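Local coordinates for Lmo2184 protein (Listeria monocytogenes serovar 1/2a, PDB 5JOQ), which probably binds heme outside the cell membrane, as the lipid-anchored substrate-binding component of an ABC transporter for iron uptake, at residues P167-L172 with I223-A228; V181-A186 with E207-N212; N199-Q204 with E214-A219. One frame throughout, in Å; residues are numbered along the deposited sequence.

Following the chain from the N terminus, residues 167-172 begin the central strand of one lobe's mixed sheet. Residues 181-186, 199-204, 207-212 and 214-219 come next, and 223-228 return to pair with the first strand. Contact 1 therefore closes a loop of 50 intervening residues that holds both other contacts. Contact 2 (181-186 with 207-212) closes one of 20 residues and contact 3 (199-204 with 214-219) one of 9; these two cross, because their segments alternate along the chain. Contact 1 is the parallel core, contact 2 adds an antiparallel strand at the sheet's border, and contact 3 seats helix 213-219 against the loop after strand 198-199. Their centres lie about 10 to 11 Å apart.

Contact 1 of 3, residues P167-L172 with I223-A228; sequences PTVLIL and IILRAA
Strands 168-172 and 223-227 run parallel, Val169 paired with Ile223 and Leu172 with Arg226, as neighbours in the alpha/beta sheet of one lobe of the binding protein. The short strand axes approach to 4.7 Å and diverge in direction by 18°, the modest twist expected of a parallel pair. Five backbone bonds alternate between them. The longest and one of the more bent runs from Ile223 N to Thr168 O (3.2 Å), at the N-terminal end of the pair; Leu225 N to Leu170 O is shorter, 2.9 Å, and nearly straight at 170°, and Leu172 N reaches Leu225 O at 2.8 Å. Leu170 N to Ile223 O and Ala227 N to Leu172 O complete the set.

Side chains touch lightly on both faces. On one, Val169 places CG1 against Leu225 CG at 3.9 Å; with CG1 trans to its backbone nitrogen (chi1 -175°), that methyl also lies over the carbonyl oxygen of Ile223. At the strand start, Ile223 CD1 rests on Pro167 CB at 3.8 Å. On the opposite face Leu172 CD1 meets Ile224 CG2 at 3.9 Å.

The next shell explains why this is buried. Helices 187-194 and 276-288 cover the face of Val169 and Leu225, through Val192, Met283 and Leu287, while strand 260-262 extends the sheet beyond 223-227. Arg226, on the Leu172 face, turns its guanidinium from the pair: NE forms a salt bridge with Asp262, NH2 one with Asp240, and Phe243 adds a cation-pi contact, so its charge is probably well compensated. Between the two backbones, Arg226 CA directs a C-H toward Leu172 O, 3.3 Å away.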
loop_
_atom_site.group_PDB
_atom_site.type_symbol
_atom_site.label_atom_id
_atom_site.label_comp_id
_atom_site.label_asym_id
_atom_site.label_seq_id
_atom_site.Cartn_x
_atom_site.Cartn_y
_atom_site.Cartn_z
ATOM N N PRO A 167 16.204 -2.197 -28.169
ATOM C CA PRO A 167 16.720 -1.308 -27.129
ATOM C C PRO A 167 17.328 -2.087 -25.957
ATOM O O PRO A 167 16.938 -3.209 -25.737
ATOM C CB PRO A 167 15.465 -0.625 -26.626
ATOM C CG PRO A 167 14.431 -1.676 -26.745
ATOM C CD PRO A 167 14.777 -2.473 -27.960
ATOM N N THR A 168 18.256 -1.495 -25.226
ATOM C CA THR A 168 18.797 -2.125 -24.040
ATOM C C THR A 168 17.823 -1.707 -22.912
ATOM O O THR A 168 17.325 -0.597 -22.913
ATOM C CB THR A 168 20.224 -1.666 -23.733
ATOM O OG1 THR A 168 20.243 -0.249 -23.654
ATOM C CG2 THR A 168 21.186 -2.134 -24.822
ATOM N N VAL A 169 17.563 -2.597 -21.972
ATOM C CA VAL A 169 16.624 -2.331 -20.905
ATOM C C VAL A 169 17.109 -2.656 -19.497
ATOM O O VAL A 169 17.736 -3.660 -19.282
ATOM C CB VAL A 169 15.323 -3.146 -21.125
ATOM C CG1 VAL A 169 14.263 -2.800 -20.094
ATOM C CG2 VAL A 169 14.814 -3.005 -22.548
ATOM N N LEU A 170 16.780 -1.788 -18.552
ATOM C CA LEU A 170 17.090 -2.022 -17.158
ATOM C C LEU A 170 15.735 -2.215 -16.472
ATOM O O LEU A 170 14.858 -1.384 -16.596
ATOM C CB LEU A 170 17.851 -0.865 -16.541
ATOM C CG LEU A 170 17.866 -0.820 -15.019
ATOM C CD1 LEU A 170 18.419 -2.110 -14.453
ATOM C CD2 LEU A 170 18.646 0.369 -14.504
ATOM N N ILE A 171 15.586 -3.321 -15.762
ATOM C CA ILE A 171 14.345 -3.641 -15.077
ATOM C C ILE A 171 14.539 -3.542 -13.551
ATOM O O ILE A 171 15.390 -4.206 -12.996
ATOM C CB ILE A 171 13.838 -5.056 -15.409
ATOM C CG1 ILE A 171 13.812 -5.325 -16.904
ATOM C CG2 ILE A 171 12.453 -5.291 -14.842
ATOM C CD1 ILE A 171 13.716 -6.785 -17.235
ATOM N N LEU A 172 13.727 -2.730 -12.891
ATOM C CA LEU A 172 13.858 -2.533 -11.444
ATOM C C LEU A 172 12.571 -3.005 -10.780
ATOM O O LEU A 172 11.480 -2.760 -11.301
ATOM C CB LEU A 172 14.095 -1.040 -11.102
ATOM C CG LEU A 172 15.344 -0.392 -11.716
ATOM C CD1 LEU A 172 15.379 1.110 -11.371
ATOM C CD2 LEU A 172 16.604 -1.103 -11.228
ATOM N N ILE A 223 16.122 2.213 -21.952
ATOM C CA ILE A 223 14.819 2.249 -21.293
ATOM C C ILE A 223 14.959 1.719 -19.879
ATOM O O ILE A 223 15.673 0.733 -19.653
ATOM C CB ILE A 223 13.797 1.387 -22.060
ATOM C CG1 ILE A 223 13.538 1.964 -23.452
ATOM C CG2 ILE A 223 12.480 1.220 -21.259
ATOM C CD1 ILE A 223 12.813 0.940 -24.408
ATOM N N ILE A 224 14.243 2.334 -18.924
ATOM C CA ILE A 224 14.131 1.759 -17.579
ATOM C C ILE A 224 12.672 1.410 -17.331
ATOM O O ILE A 224 11.788 2.224 -17.623
ATOM C CB ILE A 224 14.659 2.709 -16.494
ATOM C CG1 ILE A 224 16.151 3.036 -16.745
ATOM C CG2 ILE A 224 14.417 2.090 -15.074
ATOM C CD1 ILE A 224 16.682 4.177 -15.837
ATOM N N LEU A 225 12.425 0.179 -16.867
ATOM C CA LEU A 225 11.111 -0.309 -16.469
ATOM C C LEU A 225 11.117 -0.522 -14.963
ATOM O O LEU A 225 12.110 -1.011 -14.415
ATOM C CB LEU A 225 10.752 -1.649 -17.147
ATOM C CG LEU A 225 10.845 -1.707 -18.676
ATOM C CD1 LEU A 225 10.419 -3.106 -19.175
ATOM C CD2 LEU A 225 9.972 -0.590 -19.324
ATOM N N ARG A 226 10.011 -0.152 -14.293
ATOM C CA ARG A 226 9.904 -0.310 -12.842
ATOM C C ARG A 226 8.628 -1.061 -12.495
ATOM O O ARG A 226 7.594 -0.863 -13.130
ATOM C CB ARG A 226 9.892 1.068 -12.109
ATOM C CG ARG A 226 11.190 1.904 -12.311
ATOM C CD ARG A 226 11.088 3.269 -11.512
ATOM N NE ARG A 226 9.961 4.083 -12.015
ATOM C CZ ARG A 226 10.023 5.393 -12.209
ATOM N NH1 ARG A 226 11.157 6.038 -11.946
ATOM N NH2 ARG A 226 8.980 6.055 -12.696
ATOM N N ALA A 227 8.705 -1.936 -11.495
ATOM C CA ALA A 227 7.541 -2.674 -11.006
ATOM C C ALA A 227 7.498 -2.559 -9.486
ATOM O O ALA A 227 8.482 -2.878 -8.813
ATOM C CB ALA A 227 7.604 -4.160 -11.408
ATOM N N ALA A 228 6.352 -2.136 -8.946
ATOM C CA ALA A 228 6.116 -2.155 -7.506
ATOM C C ALA A 228 4.885 -3.021 -7.288
ATOM O O ALA A 228 3.780 -2.507 -7.149
ATOM C CB ALA A 228 5.935 -0.746 -6.955
#

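Contact 2 of 3, residues V181-A186 with E207-N212; sequences VVTEHA and EYLASN
Tyr208 pairs with Val182, and Leu209 with Val181, where strands 181-182 and 208-210 meet as a short antiparallel pair. Val181 and Leu209 form the hydrogen-bonded pair, N to O both ways: Val181 N to Leu209 O is 2.8 Å, and both donors lie in the acceptor's carbonyl plane. Val182 and Tyr208 form the non-hydrogen-bonded one. Beyond it Thr183 N points at Glu207 O, 3.1 Å away and almost perfectly straight (179°), though tilted 31° from that carbonyl plane.

The Tyr208 side chain can be traced outward. CB passes 4.1 Å from Val181 O. CG stands beside the backbone N (chi1 -52°), which lays the ring alongside Val182. CD1 then touches Val182 CG2, also at 4.1 Å, the methyl arriving at the ring edge near its plane. Further out CE1 meets Ala186 CB at 3.8 Å, a methyl that also touches CZ and OH. Glu207 CB stands above one face, offset toward the rim.

On the face of the sheet that bears Leu209, Thr183 CG2, just past the strand, packs on Leu209 CD1 at 3.8 Å, the two side chains crossing at about a right angle. Thr183 OG1 accepts His185 N at 3.0 Å, an ST turn inside the type I turn 183-186, and also bonds to Val206 O. A water bridges His185 O and Glu207 OE2, donating to both.

Strand 180-182 is flanked by 168-173 on its other edge, through the Val182 to Ile171 backbone bond, and Met173 and Met270 pack on Tyr208, as does Glu241 of a second subunit. Ala186 occupies the N-cap position of helix 187-194, whereas Asn212 caps helix 213-219 with its side chain, OD1 to Tyr215 N.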
loop_
_atom_site.group_PDB
_atom_site.type_symbol
_atom_site.label_atom_id
_atom_site.label_comp_id
_atom_site.label_asym_id
_atom_site.label_seq_id
_atom_site.Cartn_x
_atom_site.Cartn_y
_atom_site.Cartn_z
ATOM N N VAL A 181 17.512 -5.318 -9.258
ATOM C CA VAL A 181 17.636 -5.501 -10.706
ATOM C C VAL A 181 17.026 -6.844 -11.090
ATOM O O VAL A 181 17.326 -7.865 -10.462
ATOM C CB VAL A 181 19.106 -5.428 -11.118
ATOM C CG1 VAL A 181 19.231 -5.677 -12.617
ATOM C CG2 VAL A 181 19.655 -4.048 -10.765
ATOM N N VAL A 182 16.157 -6.849 -12.094
ATOM C CA VAL A 182 15.442 -8.063 -12.513
ATOM C C VAL A 182 16.169 -8.630 -13.730
ATOM O O VAL A 182 16.384 -7.909 -14.716
ATOM C CB VAL A 182 13.964 -7.770 -12.843
ATOM C CG1 VAL A 182 13.239 -9.045 -13.188
ATOM C CG2 VAL A 182 13.226 -7.071 -11.644
ATOM N N THR A 183 16.568 -9.907 -13.658
ATOM C CA THR A 183 17.258 -10.538 -14.773
ATOM C C THR A 183 16.285 -11.274 -15.696
ATOM O O THR A 183 15.095 -11.398 -15.417
ATOM C CB THR A 183 18.294 -11.541 -14.281
ATOM O OG1 THR A 183 17.608 -12.722 -13.808
ATOM C CG2 THR A 183 19.168 -10.921 -13.141
ATOM N N GLU A 184 16.837 -11.842 -16.780
ATOM C CA GLU A 184 16.069 -12.689 -17.686
ATOM C C GLU A 184 15.471 -13.900 -16.976
ATOM O O GLU A 184 14.547 -14.525 -17.516
ATOM C CB GLU A 184 16.978 -13.198 -18.834
ATOM C CG GLU A 184 18.059 -14.171 -18.333
ATOM C CD GLU A 184 19.088 -14.540 -19.404
ATOM O OE1 GLU A 184 18.646 -14.682 -20.580
ATOM O OE2 GLU A 184 20.309 -14.677 -19.059
ATOM N N HIS A 185 15.982 -14.260 -15.791
ATOM C CA HIS A 185 15.491 -15.477 -15.128
ATOM C C HIS A 185 14.200 -15.281 -14.357
ATOM O O HIS A 185 13.631 -16.280 -13.862
ATOM C CB HIS A 185 16.550 -16.065 -14.173
ATOM C CG HIS A 185 17.855 -16.335 -14.851
ATOM N ND1 HIS A 185 17.984 -17.238 -15.884
ATOM C CD2 HIS A 185 19.081 -15.797 -14.667
ATOM C CE1 HIS A 185 19.237 -17.245 -16.312
ATOM N NE2 HIS A 185 19.928 -16.390 -15.574
ATOM N N ALA A 186 13.722 -14.050 -14.230
ATOM C CA ALA A 186 12.433 -13.766 -13.615
ATOM C C ALA A 186 11.405 -13.454 -14.697
ATOM O O ALA A 186 11.757 -13.137 -15.833
ATOM C CB ALA A 186 12.540 -12.582 -12.631
ATOM N N GLU A 207 17.512 -14.592 -10.154
ATOM C CA GLU A 207 16.348 -13.828 -10.616
ATOM C C GLU A 207 16.445 -12.336 -10.278
ATOM O O GLU A 207 16.044 -11.476 -11.089
ATOM C CB GLU A 207 15.083 -14.414 -9.974
ATOM C CG GLU A 207 14.728 -15.824 -10.450
ATOM C CD GLU A 207 13.642 -16.481 -9.584
ATOM O OE1 GLU A 207 12.989 -15.771 -8.791
ATOM O OE2 GLU A 207 13.427 -17.697 -9.689
ATOM N N TYR A 208 16.927 -12.002 -9.070
ATOM C CA TYR A 208 16.971 -10.609 -8.598
ATOM C C TYR A 208 18.347 -10.316 -8.024
ATOM O O TYR A 208 18.907 -11.133 -7.276
ATOM C CB TYR A 208 15.894 -10.318 -7.518
ATOM C CG TYR A 208 14.526 -10.748 -7.965
ATOM C CD1 TYR A 208 13.873 -10.078 -9.000
ATOM C CD2 TYR A 208 13.895 -11.834 -7.373
ATOM C CE1 TYR A 208 12.635 -10.506 -9.452
ATOM C CE2 TYR A 208 12.663 -12.271 -7.821
ATOM C CZ TYR A 208 12.038 -11.583 -8.859
ATOM O OH TYR A 208 10.818 -12.034 -9.286
ATOM N N LEU A 209 18.914 -9.180 -8.418
ATOM C CA LEU A 209 20.224 -8.734 -7.961
ATOM C C LEU A 209 20.092 -7.439 -7.179
ATOM O O LEU A 209 19.218 -6.608 -7.453
ATOM C CB LEU A 209 21.182 -8.457 -9.149
ATOM C CG LEU A 209 21.566 -9.621 -10.035
ATOM C CD1 LEU A 209 21.996 -9.121 -11.389
ATOM C CD2 LEU A 209 22.697 -10.365 -9.360
ATOM N N ALA A 210 21.015 -7.235 -6.253
ATOM C CA ALA A 210 21.164 -5.917 -5.652
ATOM C C ALA A 210 21.651 -4.936 -6.721
ATOM O O ALA A 210 22.407 -5.300 -7.618
ATOM C CB ALA A 210 22.156 -5.976 -4.486
ATOM N N SER A 211 21.187 -3.694 -6.665
ATOM C CA SER A 211 21.517 -2.750 -7.733
ATOM C C SER A 211 22.926 -2.198 -7.516
ATOM O O SER A 211 23.266 -1.773 -6.412
ATOM C CB SER A 211 20.486 -1.624 -7.774
ATOM O OG SER A 211 20.457 -0.996 -6.486
ATOM N N ASN A 212 23.777 -2.274 -8.546
ATOM C CA ASN A 212 25.063 -1.566 -8.558
ATOM C C ASN A 212 24.849 -0.382 -9.493
ATOM O O ASN A 212 24.965 -0.500 -10.709
ATOM C CB ASN A 212 26.211 -2.453 -9.030
ATOM C CG ASN A 212 27.588 -1.733 -9.013
ATOM O OD1 ASN A 212 27.719 -0.485 -9.175
ATOM N ND2 ASN A 212 28.630 -2.540 -8.856
HETATM O O HOH W 1 13.897 -18.830 -12.420
#

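Contact 3 of 3, residues N199-Q204 with E214-A219; sequences NVIKDQ and EYLQSA
Val200 and Ala219 bring the backbones of the irregular segment 199-204 and residues 214-219 of helix 213-219 to their nearest point, with CA atoms 6.8 Å apart; no direct hydrogen bond crosses, and the contact rests on side chains. Leu216 CD2 is the hub: it lies 3.8 Å from Ile201 CD1 and 4.0 Å from Val200 CG2. Val200 crosses Leu216 at about a right angle, whereas Ile201 approaches at a slant. Ile201 CD1 also reaches the edge of the Tyr215 ring, near its plane, 4.1 Å from CE2. In Ile201, CG1 stands anti to the carbonyl carbon (chi1 -59°) and the chain then folds at chi2 (-58°), which brings CD1 to the helix. Ala219 CB comes near Val200 CB at the helix end, completing a small apolar patch.

Helix 213-219 lies between strands 208-210 and 223-227 in the chain, and this patch seats it on the sheet of its lobe: Leu216 also packs on Leu170 and Val181, and Phe252 touches Leu216 from a loop. Val200 in turn packs on Thr168 and Pro221, with its backbone bonded to Val169.

The shape of 199-204 is set by bonds within it. Asn199 OD1 accepts from Ile201 N at 3.0 Å and 164°, an Asx turn that fixes the start of the bend, while Asn199 ND2 bonds to Val182 O. Lys202 folds back to place NZ on Asn199 O, 2.9 Å away and in the carbonyl plane; Glu198 adds only a weak, long ion pair. Gln204 NE2 donates to Lys202 O from above the carbonyl plane. A water joins the two segments, accepting from Lys202 N and lying 3.1 Å from Tyr215 OH.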
loop_
_atom_site.group_PDB
_atom_site.type_symbol
_atom_site.label_atom_id
_atom_site.label_comp_id
_atom_site.label_asym_id
_atom_site.label_seq_id
_atom_site.Cartn_x
_atom_site.Cartn_y
_atom_site.Cartn_z
ATOM N N ASN A 199 18.435 -7.073 -22.012
ATOM C CA ASN A 199 18.646 -6.721 -20.607
ATOM C C ASN A 199 20.073 -6.209 -20.459
ATOM O O ASN A 199 21.010 -6.796 -21.018
ATOM C CB ASN A 199 18.422 -7.973 -19.740
ATOM C CG ASN A 199 18.099 -7.638 -18.286
ATOM O OD1 ASN A 199 18.787 -6.829 -17.665
ATOM N ND2 ASN A 199 17.041 -8.239 -17.757
ATOM N N VAL A 200 20.260 -5.106 -19.726
ATOM C CA VAL A 200 21.631 -4.660 -19.500
ATOM C C VAL A 200 22.398 -5.640 -18.628
ATOM O O VAL A 200 23.628 -5.581 -18.598
ATOM C CB VAL A 200 21.720 -3.254 -18.854
ATOM C CG1 VAL A 200 21.322 -2.193 -19.857
ATOM C CG2 VAL A 200 20.878 -3.168 -17.544
ATOM N N ILE A 201 21.711 -6.502 -17.886
ATOM C CA ILE A 201 22.353 -7.509 -17.032
ATOM C C ILE A 201 22.420 -8.801 -17.802
ATOM O O ILE A 201 21.402 -9.266 -18.320
ATOM C CB ILE A 201 21.583 -7.732 -15.708
ATOM C CG1 ILE A 201 21.492 -6.444 -14.931
ATOM C CG2 ILE A 201 22.313 -8.747 -14.858
ATOM C CD1 ILE A 201 22.867 -5.857 -14.612
ATOM N N LYS A 202 23.613 -9.387 -17.893
ATOM C CA LYS A 202 23.786 -10.606 -18.655
ATOM C C LYS A 202 24.570 -11.619 -17.848
ATOM O O LYS A 202 25.352 -11.272 -16.965
ATOM C CB LYS A 202 24.517 -10.343 -19.981
ATOM C CG LYS A 202 23.751 -9.424 -20.893
ATOM C CD LYS A 202 24.528 -9.133 -22.164
ATOM C CE LYS A 202 23.821 -8.044 -22.990
ATOM N NZ LYS A 202 23.658 -6.737 -22.242
ATOM N N ASP A 203 24.435 -12.867 -18.242
ATOM C CA ASP A 203 25.226 -13.920 -17.669
ATOM C C ASP A 203 25.182 -13.949 -16.146
ATOM O O ASP A 203 26.188 -14.045 -15.480
ATOM C CB ASP A 203 26.645 -13.874 -18.257
ATOM C CG ASP A 203 26.651 -13.714 -19.800
ATOM O OD1 ASP A 203 25.789 -14.274 -20.495
ATOM O OD2 ASP A 203 27.526 -13.016 -20.330
ATOM N N GLN A 204 23.971 -13.850 -15.629
ATOM C CA GLN A 204 23.691 -13.903 -14.214
ATOM C C GLN A 204 23.053 -15.255 -13.976
ATOM O O GLN A 204 22.676 -15.968 -14.940
ATOM C CB GLN A 204 22.705 -12.855 -13.787
ATOM C CG GLN A 204 23.217 -11.454 -13.890
ATOM C CD GLN A 204 24.588 -11.293 -13.312
ATOM O OE1 GLN A 204 24.820 -11.572 -12.160
ATOM N NE2 GLN A 204 25.508 -10.861 -14.128
ATOM N N GLU A 214 26.220 2.661 -10.119
ATOM C CA GLU A 214 27.266 3.279 -10.932
ATOM C C GLU A 214 27.574 2.427 -12.148
ATOM O O GLU A 214 27.796 2.957 -13.242
ATOM C CB GLU A 214 28.538 3.483 -10.122
ATOM C CG GLU A 214 28.330 4.387 -8.878
ATOM C CD GLU A 214 28.125 3.523 -7.615
ATOM O OE1 GLU A 214 27.781 2.318 -7.742
ATOM O OE2 GLU A 214 28.336 4.053 -6.513
ATOM N N TYR A 215 27.612 1.106 -11.968
ATOM C CA TYR A 215 27.757 0.206 -13.111
ATOM C C TYR A 215 26.593 0.378 -14.080
ATOM O O TYR A 215 26.777 0.457 -15.311
ATOM C CB TYR A 215 27.841 -1.258 -12.611
ATOM C CG TYR A 215 27.669 -2.247 -13.752
ATOM C CD1 TYR A 215 28.725 -2.552 -14.607
ATOM C CD2 TYR A 215 26.438 -2.803 -14.023
ATOM C CE1 TYR A 215 28.551 -3.445 -15.690
ATOM C CE2 TYR A 215 26.259 -3.692 -15.102
ATOM C CZ TYR A 215 27.312 -3.998 -15.930
ATOM O OH TYR A 215 27.110 -4.880 -16.992
ATOM N N LEU A 216 25.371 0.426 -13.541
ATOM C CA LEU A 216 24.189 0.524 -14.401
ATOM C C LEU A 216 24.178 1.846 -15.159
ATOM O O LEU A 216 23.811 1.893 -16.341
ATOM C CB LEU A 216 22.918 0.373 -13.569
ATOM C CG LEU A 216 22.720 -1.034 -12.926
ATOM C CD1 LEU A 216 21.562 -1.005 -11.944
ATOM C CD2 LEU A 216 22.431 -2.127 -14.004
ATOM N N GLN A 217 24.593 2.927 -14.503
ATOM C CA GLN A 217 24.651 4.212 -15.202
ATOM C C GLN A 217 25.621 4.153 -16.375
ATOM O O GLN A 217 25.357 4.703 -17.454
ATOM C CB GLN A 217 25.058 5.325 -14.230
ATOM C CG GLN A 217 25.033 6.728 -14.923
ATOM C CD GLN A 217 25.350 7.870 -13.945
ATOM O OE1 GLN A 217 24.726 7.965 -12.897
ATOM N NE2 GLN A 217 26.320 8.702 -14.276
ATOM N N SER A 218 26.766 3.524 -16.175
ATOM C CA SER A 218 27.730 3.387 -17.262
ATOM C C SER A 218 27.174 2.489 -18.370
ATOM O O SER A 218 27.432 2.717 -19.557
ATOM C CB SER A 218 29.031 2.806 -16.710
ATOM O OG SER A 218 29.991 2.635 -17.719
ATOM N N ALA A 219 26.416 1.465 -18.008
ATOM C CA ALA A 219 25.813 0.624 -19.043
ATOM C C ALA A 219 24.806 1.423 -19.865
ATOM O O ALA A 219 24.604 1.145 -21.059
ATOM C CB ALA A 219 25.152 -0.599 -18.422
HETATM O O HOH W 2 25.886 -7.706 -16.788
#